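Local atomic coordinates of probable glutamine synthetase (PDB entry 4HPP), a protein that is a probable glutamine synthetase, with six chains in the assembly, whose catalytic domain holds a magnesium ion and a glutamic acid molecule. Residues S110-R113 with A114-R118; R154-G157 with Q158-W162. One frame throughout, in Å; residues are numbered along the deposited sequence.

Interactions 1 and 2 are both local contacts within the catalytic domain, each made by consecutive residues, on opposite sides of the chain's centre with their own centres about 38 Å apart. They share no helix. Residues 110-118 form the body of helix 108-121, partly buried, where repeated backbone bonds run beside a leucine-valine contact and an arginine-glutamate pair. Residues 154-162 instead make the buried corner between helices 150-155 and 159-169, held by one backbone bond across the turn and by small apolar groups. Neighbours differ too: interaction 1 packs within its own chain, whereas interaction 2 also meets a second subunit.

Interaction 1 of 2, residues S110-R113 with A114-R118; sequences SLLR and AEVER
Leu112 and Val116, one helical turn apart, make the apolar contact: Leu112 CD1 comes to 3.7 Å from Val116 CG2, the two branches meeting at an oblique angle. Val116 CG1 lies opposite the backbone N (chi1 176°), which leaves CG2 beside that N and turned back toward the preceding turn, where it also reaches 3.3 Å from Leu112 O.

Backbone bonds define a helix, though not a uniform one. Val116 N donates to Leu112 O at 3.0 Å, nearly straight at hydrogen (168°), and Glu117 N binds Arg113 O at 3.3 Å. At the preceding carbonyl the pattern is mixed: Leu111 O accepts from both Glu115 N (3.1 Å) and Ala114 N, the former meeting the carbonyl head-on and the latter from above its plane. Ala114 N makes a further, weak bond to Ser110 O. Helix 108-121 thus combines i+4 bonds with i+3 branches here; it packs on helix 342-358 through Leu111, Leu112 and Glu115, and on helix 196-216 through Leu112 and Arg113.

The charged contacts lie beside Leu111. Arg118 bends at chi3 so that its guanidinium folds back along the helix, with NE 2.6 Å from Glu115 OE1 in a salt bridge. The oxygen sits 23° out of the guanidinium plane, and a weak bond from NH2 reaches it as well. Glu115 OE2 has a second cationic partner in Arg354, so the carboxylate is shared by two arginines, whose guanidinium groups also come near each other, an arrangement that would probably favour its ionised form. At the guanidinium edge, in plane, Leu111 CD1 stands 4.0 Å from Arg118 NH2.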
# COMPACT_ATOMS: atom_id res chain seq x y z
N SER A 110 5.29 -12.52 -49.03
CA SER A 110 5.78 -12.79 -50.40
C SER A 110 4.66 -12.83 -51.45
O SER A 110 4.74 -12.08 -52.44
CB SER A 110 6.58 -14.11 -50.43
OG SER A 110 7.90 -13.94 -49.89
N LEU A 111 3.64 -13.69 -51.25
CA LEU A 111 2.45 -13.71 -52.12
C LEU A 111 1.92 -12.29 -52.34
O LEU A 111 1.73 -11.87 -53.49
CB LEU A 111 1.33 -14.55 -51.53
CG LEU A 111 -0.08 -14.24 -52.04
CD1 LEU A 111 -0.13 -14.46 -53.54
CD2 LEU A 111 -1.14 -15.07 -51.35
N LEU A 112 1.70 -11.51 -51.26
CA LEU A 112 1.19 -10.15 -51.52
C LEU A 112 2.19 -9.31 -52.34
O LEU A 112 1.77 -8.59 -53.24
CB LEU A 112 0.70 -9.40 -50.27
CG LEU A 112 0.44 -7.88 -50.44
CD1 LEU A 112 -0.69 -7.60 -51.43
CD2 LEU A 112 0.18 -7.20 -49.11
N ARG A 113 3.48 -9.44 -52.06
CA ARG A 113 4.47 -8.73 -52.85
C ARG A 113 4.54 -9.12 -54.34
O ARG A 113 5.03 -8.35 -55.16
CB ARG A 113 5.86 -8.85 -52.26
CG ARG A 113 6.86 -8.05 -53.08
CD ARG A 113 8.24 -8.00 -52.45
NE ARG A 113 8.95 -9.28 -52.56
CZ ARG A 113 8.93 -10.24 -51.63
NH1 ARG A 113 8.22 -10.07 -50.50
NH2 ARG A 113 9.60 -11.36 -51.83
N ALA A 114 4.10 -10.34 -54.67
CA ALA A 114 4.20 -10.85 -56.03
C ALA A 114 3.00 -10.32 -56.80
O ALA A 114 3.04 -10.16 -58.03
CB ALA A 114 4.19 -12.38 -56.03
N GLU A 115 1.94 -10.07 -56.05
CA GLU A 115 0.66 -9.65 -56.59
C GLU A 115 0.70 -8.18 -56.84
O GLU A 115 0.17 -7.69 -57.83
CB GLU A 115 -0.46 -10.00 -55.59
CG GLU A 115 -1.86 -9.55 -56.00
CD GLU A 115 -2.31 -10.22 -57.28
OE1 GLU A 115 -1.63 -11.18 -57.67
OE2 GLU A 115 -3.35 -9.80 -57.86
N VAL A 116 1.33 -7.46 -55.93
CA VAL A 116 1.65 -6.04 -56.18
C VAL A 116 2.55 -5.81 -57.42
O VAL A 116 2.20 -5.00 -58.28
CB VAL A 116 2.16 -5.36 -54.91
CG1 VAL A 116 2.59 -3.90 -55.17
CG2 VAL A 116 1.08 -5.46 -53.83
N GLU A 117 3.66 -6.56 -57.52
CA GLU A 117 4.41 -6.71 -58.78
C GLU A 117 3.53 -6.89 -60.05
O GLU A 117 3.61 -6.06 -60.96
CB GLU A 117 5.46 -7.86 -58.68
CG GLU A 117 6.41 -8.04 -59.89
CD GLU A 117 7.16 -6.77 -60.35
OE1 GLU A 117 7.66 -6.75 -61.51
OE2 GLU A 117 7.25 -5.77 -59.57
N ARG A 118 2.70 -7.95 -60.09
CA ARG A 118 1.73 -8.21 -61.17
C ARG A 118 0.83 -7.00 -61.39
O ARG A 118 0.37 -6.74 -62.52
CB ARG A 118 0.83 -9.43 -60.87
CG ARG A 118 1.57 -10.74 -60.78
CD ARG A 118 0.63 -11.93 -60.72
NE ARG A 118 0.04 -12.26 -59.42
CZ ARG A 118 0.61 -13.02 -58.47
NH1 ARG A 118 1.83 -13.48 -58.62
NH2 ARG A 118 -0.03 -13.30 -57.35

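Interaction 2 of 2, residues R154-G157 with Q158-W162; sequences RAAG and QFPGW
Backbone torsions at Gly157, phi 61° and psi -128°, reverse the chain so that Ala156 and Phe159 face each other across a type II' beta turn. The turn forms the corner between helix 150-155 and helix 159-169, with Gly157 and Gln158 at its two central positions. Glycine suits the first of these, where phi is positive, as is common in type II' turns. The turn's closing bond runs from Phe159 N to Ala156 O, 3.1 Å long and 156° at hydrogen, with the donor tilted from the carbonyl plane. On the two sides of the corner the helical bonding differs: Gly157 N reaches back three residues to Arg154 O at 3.0 Å, whereas Trp162 N reaches back four, to Gln158 O at 2.9 Å, within the first turn of the new helix.

With CG opposite the backbone N, the Phe159 ring leads away from the turn and packs on Thr209, Val212 and Met216 of helix 196-216 and on Phe134 and Leu136 of strand 124-137. Only the root of the side chain stays close to the turn, CB lying 3.3 Å from Ala156 O.

A second subunit lies against the same corner. Arg154 forms a salt bridge with Glu211 of that subunit and hydrogen bonds to its backbone at Pro87 and Ala88, while Pro160 packs on its Leu9.

Within the chain, Pro160 meets the turn with the CG–CD side of its ring: CG touches Ala156 CB at 3.7 Å, and CD lies 3.3 Å from Gly157 O.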
# COMPACT_ATOMS: atom_id res chain seq x y z
N ARG A 154 -12.73 10.19 -23.07
CA ARG A 154 -12.11 10.55 -21.81
C ARG A 154 -11.86 9.41 -20.87
O ARG A 154 -10.87 9.46 -20.13
CB ARG A 154 -12.92 11.60 -21.09
CG ARG A 154 -12.90 12.91 -21.85
CD ARG A 154 -11.53 13.27 -22.47
NE ARG A 154 -10.68 13.89 -21.47
CZ ARG A 154 -9.56 14.59 -21.78
NH1 ARG A 154 -9.11 14.68 -23.06
NH2 ARG A 154 -8.87 15.19 -20.81
N ALA A 155 -12.74 8.39 -20.89
CA ALA A 155 -12.62 7.28 -19.92
C ALA A 155 -11.33 6.55 -20.15
O ALA A 155 -10.75 5.95 -19.21
CB ALA A 155 -13.80 6.30 -20.00
N ALA A 156 -10.85 6.63 -21.39
CA ALA A 156 -9.63 5.90 -21.82
C ALA A 156 -8.36 6.53 -21.23
O ALA A 156 -7.27 5.96 -21.40
CB ALA A 156 -9.56 5.83 -23.34
N GLY A 157 -8.52 7.64 -20.50
CA GLY A 157 -7.41 8.25 -19.76
C GLY A 157 -6.29 8.69 -20.72
O GLY A 157 -6.56 9.32 -21.73
N GLN A 158 -5.06 8.26 -20.41
CA GLN A 158 -3.84 8.55 -21.23
C GLN A 158 -3.61 7.60 -22.45
O GLN A 158 -2.62 7.76 -23.21
CB GLN A 158 -2.54 8.61 -20.35
CG GLN A 158 -2.53 9.71 -19.28
CD GLN A 158 -1.99 9.32 -17.89
OE1 GLN A 158 -1.02 8.56 -17.76
NE2 GLN A 158 -2.60 9.89 -16.85
N PHE A 159 -4.50 6.62 -22.61
CA PHE A 159 -4.33 5.57 -23.63
C PHE A 159 -4.41 6.15 -25.03
O PHE A 159 -3.48 5.97 -25.81
CB PHE A 159 -5.32 4.38 -23.47
CG PHE A 159 -5.22 3.38 -24.58
CD1 PHE A 159 -4.18 2.44 -24.58
CD2 PHE A 159 -6.12 3.41 -25.64
CE1 PHE A 159 -4.04 1.56 -25.62
CE2 PHE A 159 -5.98 2.54 -26.68
CZ PHE A 159 -4.94 1.61 -26.67
N PRO A 160 -5.48 6.88 -25.37
CA PRO A 160 -5.48 7.39 -26.77
C PRO A 160 -4.25 8.27 -27.10
O PRO A 160 -3.63 8.06 -28.16
CB PRO A 160 -6.74 8.25 -26.84
CG PRO A 160 -7.53 7.88 -25.60
CD PRO A 160 -6.48 7.60 -24.57
N GLY A 161 -3.90 9.22 -26.20
CA GLY A 161 -2.68 10.06 -26.39
C GLY A 161 -1.43 9.21 -26.57
O GLY A 161 -0.63 9.45 -27.46
N TRP A 162 -1.30 8.14 -25.79
CA TRP A 162 -0.12 7.26 -25.89
C TRP A 162 -0.22 6.32 -27.03
O TRP A 162 0.77 5.83 -27.54
CB TRP A 162 0.12 6.46 -24.63
CG TRP A 162 1.03 7.18 -23.70
CD1 TRP A 162 0.73 7.67 -22.44
CD2 TRP A 162 2.45 7.53 -23.92
NE1 TRP A 162 1.83 8.27 -21.87
CE2 TRP A 162 2.89 8.24 -22.72
CE3 TRP A 162 3.35 7.36 -24.98
CZ2 TRP A 162 4.19 8.77 -22.60
CZ3 TRP A 162 4.65 7.87 -24.83
CH2 TRP A 162 5.05 8.56 -23.67